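Local structure of uncharacterized protein (Enterococcus faecalis, 3CLQ) at residues Q12-A17 against N253-T258. The protein is of unknown function but belongs to the DUF1116 family and is related in sequence to the AllG subunit of oxamate carbamoyltransferase. Sequence-based numbering, arbitrary orientation.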
ATOM      1  N   GLN B  12       1.258 -33.476 -18.170  1.00 52.76           N
ATOM      2  CA  GLN B  12      -0.050 -33.613 -17.541  1.00 52.58           C
ATOM      3  C   GLN B  12       0.013 -33.368 -16.050  1.00 52.03           C
ATOM      4  O   GLN B  12      -0.819 -32.651 -15.499  1.00 52.32           O
ATOM      5  CB  GLN B  12      -0.631 -34.990 -17.785  1.00 53.63           C
ATOM      6  CG  GLN B  12      -1.186 -35.180 -19.181  1.00 55.32           C
ATOM      7  CD  GLN B  12      -1.191 -36.637 -19.602  1.00 56.32           C
ATOM      8  OE1 GLN B  12      -0.999 -36.950 -20.775  1.00 56.90           O
ATOM      9  NE2 GLN B  12      -1.395 -37.541 -18.638  1.00 56.53           N
ATOM     10  N   ALA B  13       1.000 -33.963 -15.394  1.00 51.35           N
ATOM     11  CA  ALA B  13       1.084 -33.879 -13.950  1.00 50.86           C
ATOM     12  C   ALA B  13       1.387 -32.452 -13.501  1.00 51.74           C
ATOM     13  O   ALA B  13       0.884 -31.997 -12.463  1.00 52.23           O
ATOM     14  CB  ALA B  13       2.110 -34.830 -13.418  1.00 49.20           C
ATOM     15  N   ASN B  14       2.201 -31.741 -14.272  1.00 51.75           N
ATOM     16  CA  ASN B  14       2.535 -30.381 -13.898  1.00 52.72           C
ATOM     17  C   ASN B  14       1.315 -29.466 -14.018  1.00 52.89           C
ATOM     18  O   ASN B  14       1.116 -28.582 -13.196  1.00 51.82           O
ATOM     19  CB  ASN B  14       3.740 -29.866 -14.696  1.00 53.69           C
ATOM     20  CG  ASN B  14       5.038 -30.608 -14.348  1.00 54.45           C
ATOM     21  OD1 ASN B  14       5.013 -31.739 -13.856  1.00 54.88           O
ATOM     22  ND2 ASN B  14       6.176 -29.970 -14.618  1.00 54.70           N
ATOM     23  N   GLU B  15       0.494 -29.724 -15.031  1.00 53.94           N
ATOM     24  CA  GLU B  15      -0.780 -29.050 -15.223  1.00 54.76           C
ATOM     25  C   GLU B  15      -1.698 -29.147 -13.996  1.00 55.18           C
ATOM     26  O   GLU B  15      -2.241 -28.137 -13.518  1.00 53.54           O
ATOM     27  CB  GLU B  15      -1.491 -29.626 -16.440  1.00 55.71           C
ATOM     28  CG  GLU B  15      -2.860 -28.984 -16.730  1.00 58.44           C
ATOM     29  CD  GLU B  15      -2.764 -27.517 -17.186  1.00 59.97           C
ATOM     30  OE1 GLU B  15      -1.746 -27.160 -17.835  1.00 61.03           O
ATOM     31  OE2 GLU B  15      -3.705 -26.730 -16.904  1.00 60.26           O
ATOM     32  N   GLU B  16      -1.876 -30.375 -13.508  1.00 56.24           N
ATOM     33  CA  GLU B  16      -2.686 -30.642 -12.322  1.00 55.45           C
ATOM     34  C   GLU B  16      -2.044 -30.008 -11.082  1.00 54.48           C
ATOM     35  O   GLU B  16      -2.723 -29.330 -10.303  1.00 53.94           O
ATOM     36  CB  GLU B  16      -2.933 -32.157 -12.160  1.00 56.64           C
ATOM     37  CG  GLU B  16      -3.716 -32.627 -10.903  1.00 57.84           C
ATOM     38  CD  GLU B  16      -5.048 -31.856 -10.622  1.00 59.97           C
ATOM     39  OE1 GLU B  16      -5.571 -31.139 -11.517  1.00 61.00           O
ATOM     40  OE2 GLU B  16      -5.580 -31.965  -9.484  1.00 59.82           O
ATOM     41  N   ALA B  17      -0.741 -30.191 -10.917  1.00 53.17           N
ATOM     42  CA  ALA B  17      -0.051 -29.641  -9.749  1.00 52.64           C
ATOM     43  C   ALA B  17      -0.112 -28.122  -9.691  1.00 52.67           C
ATOM     44  O   ALA B  17      -0.482 -27.554  -8.660  1.00 53.33           O
ATOM     45  CB  ALA B  17       1.381 -30.107  -9.712  1.00 52.91           C
ATOM     46  N   ASN B 253       4.281 -38.205 -10.791  1.00 52.20           N
ATOM     47  CA  ASN B 253       4.984 -37.748 -11.995  1.00 50.94           C
ATOM     48  C   ASN B 253       5.341 -36.265 -12.055  1.00 50.59           C
ATOM     49  O   ASN B 253       6.053 -35.866 -12.959  1.00 50.22           O
ATOM     50  CB  ASN B 253       4.236 -38.132 -13.279  1.00 51.05           C
ATOM     51  CG  ASN B 253       4.025 -39.642 -13.425  1.00 51.85           C
ATOM     52  OD1 ASN B 253       4.941 -40.440 -13.223  1.00 51.94           O
ATOM     53  ND2 ASN B 253       2.810 -40.034 -13.797  1.00 51.80           N
ATOM     54  N   SER B 254       4.855 -35.437 -11.130  1.00 50.98           N
ATOM     55  CA  SER B 254       5.140 -33.988 -11.221  1.00 51.26           C
ATOM     56  C   SER B 254       6.565 -33.548 -10.822  1.00 51.69           C
ATOM     57  O   SER B 254       7.093 -33.942  -9.774  1.00 52.12           O
ATOM     58  CB  SER B 254       4.133 -33.168 -10.420  1.00 51.21           C
ATOM     59  OG  SER B 254       4.596 -31.826 -10.237  1.00 50.91           O
ATOM     60  N   THR B 255       7.167 -32.692 -11.641  1.00 51.58           N
ATOM     61  CA  THR B 255       8.514 -32.204 -11.353  1.00 51.49           C
ATOM     62  C   THR B 255       8.486 -30.782 -10.817  1.00 52.21           C
ATOM     63  O   THR B 255       9.457 -30.036 -10.977  1.00 53.05           O
ATOM     64  CB  THR B 255       9.407 -32.245 -12.606  1.00 51.37           C
ATOM     65  OG1 THR B 255       8.932 -31.322 -13.603  1.00 50.27           O
ATOM     66  CG2 THR B 255       9.433 -33.675 -13.197  1.00 51.86           C
ATOM     67  N   ILE B 256       7.376 -30.398 -10.195  1.00 51.47           N
ATOM     68  CA  ILE B 256       7.286 -29.067  -9.625  1.00 51.81           C
ATOM     69  C   ILE B 256       7.860 -29.006  -8.218  1.00 51.64           C
ATOM     70  O   ILE B 256       7.564 -29.860  -7.372  1.00 51.29           O
ATOM     71  CB  ILE B 256       5.838 -28.541  -9.640  1.00 52.62           C
ATOM     72  CG1 ILE B 256       5.310 -28.556 -11.076  1.00 53.40           C
ATOM     73  CG2 ILE B 256       5.758 -27.138  -9.048  1.00 52.25           C
ATOM     74  CD1 ILE B 256       4.169 -27.612 -11.327  1.00 53.71           C
ATOM     75  N   VAL B 257       8.689 -27.993  -7.980  1.00 51.33           N
ATOM     76  CA  VAL B 257       9.263 -27.750  -6.656  1.00 51.82           C
ATOM     77  C   VAL B 257       8.193 -27.275  -5.693  1.00 52.11           C
ATOM     78  O   VAL B 257       7.541 -26.297  -5.957  1.00 52.85           O
ATOM     79  CB  VAL B 257      10.348 -26.668  -6.717  1.00 51.72           C
ATOM     80  CG1 VAL B 257      10.881 -26.378  -5.339  1.00 52.32           C
ATOM     81  CG2 VAL B 257      11.488 -27.119  -7.597  1.00 51.50           C
ATOM     82  N   THR B 258       7.994 -27.945  -4.571  1.00 52.66           N
ATOM     83  CA  THR B 258       6.949 -27.468  -3.662  1.00 53.06           C
ATOM     84  C   THR B 258       7.446 -26.898  -2.335  1.00 53.86           C
ATOM     85  O   THR B 258       6.633 -26.561  -1.467  1.00 55.14           O
ATOM     86  CB  THR B 258       5.962 -28.555  -3.381  1.00 52.68           C
ATOM     87  OG1 THR B 258       6.651 -29.667  -2.801  1.00 51.80           O
ATOM     88  CG2 THR B 258       5.329 -28.992  -4.675  1.00 53.43           C
TER
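N14, on helix 6-23, grips T255 with both ends of its carboxamide. Its OD1 accepts from the backbone N of T255 at 3.2 Å, with that donor tilted 30° from the carbonyl plane, while its ND2 donates to T255 OG1, also at 3.2 Å and nearly straight at 170°. The hydroxyl lies almost in the plane of the amide, and with both ends engaged the amide's rotation is fixed. Asparagine suits the place because one short side chain offers acceptor and donor together; with CG beside the backbone N (chi1 -67°), its end swings towards the loop. T255 OG1 is also hydrogen-bonded to D370, so N14 joins a small polar network.

Around this grip, small methyls and the I256 chain pack against backbone and polar atoms as well as each other. A13 lets the backbone come close, its CB lying 3.6 Å from S254 N. I256 runs past N14 in the opposite sense, laying CG1 3.9 Å from N14 CG and bringing CD1 within 4.1 Å of A17 CB, an approach alanine's short side chain permits. S254 shapes the turn: its OG accepts from I256 N at 3.1 Å, an ST turn leading the chain into strand 257-263.

The contact thus joins helix 6-23 to the turn before a strand some 236 residues later; each end of N14's buried amide has a hydrogen-bond partner, which probably fixes how the helix sits against that turn.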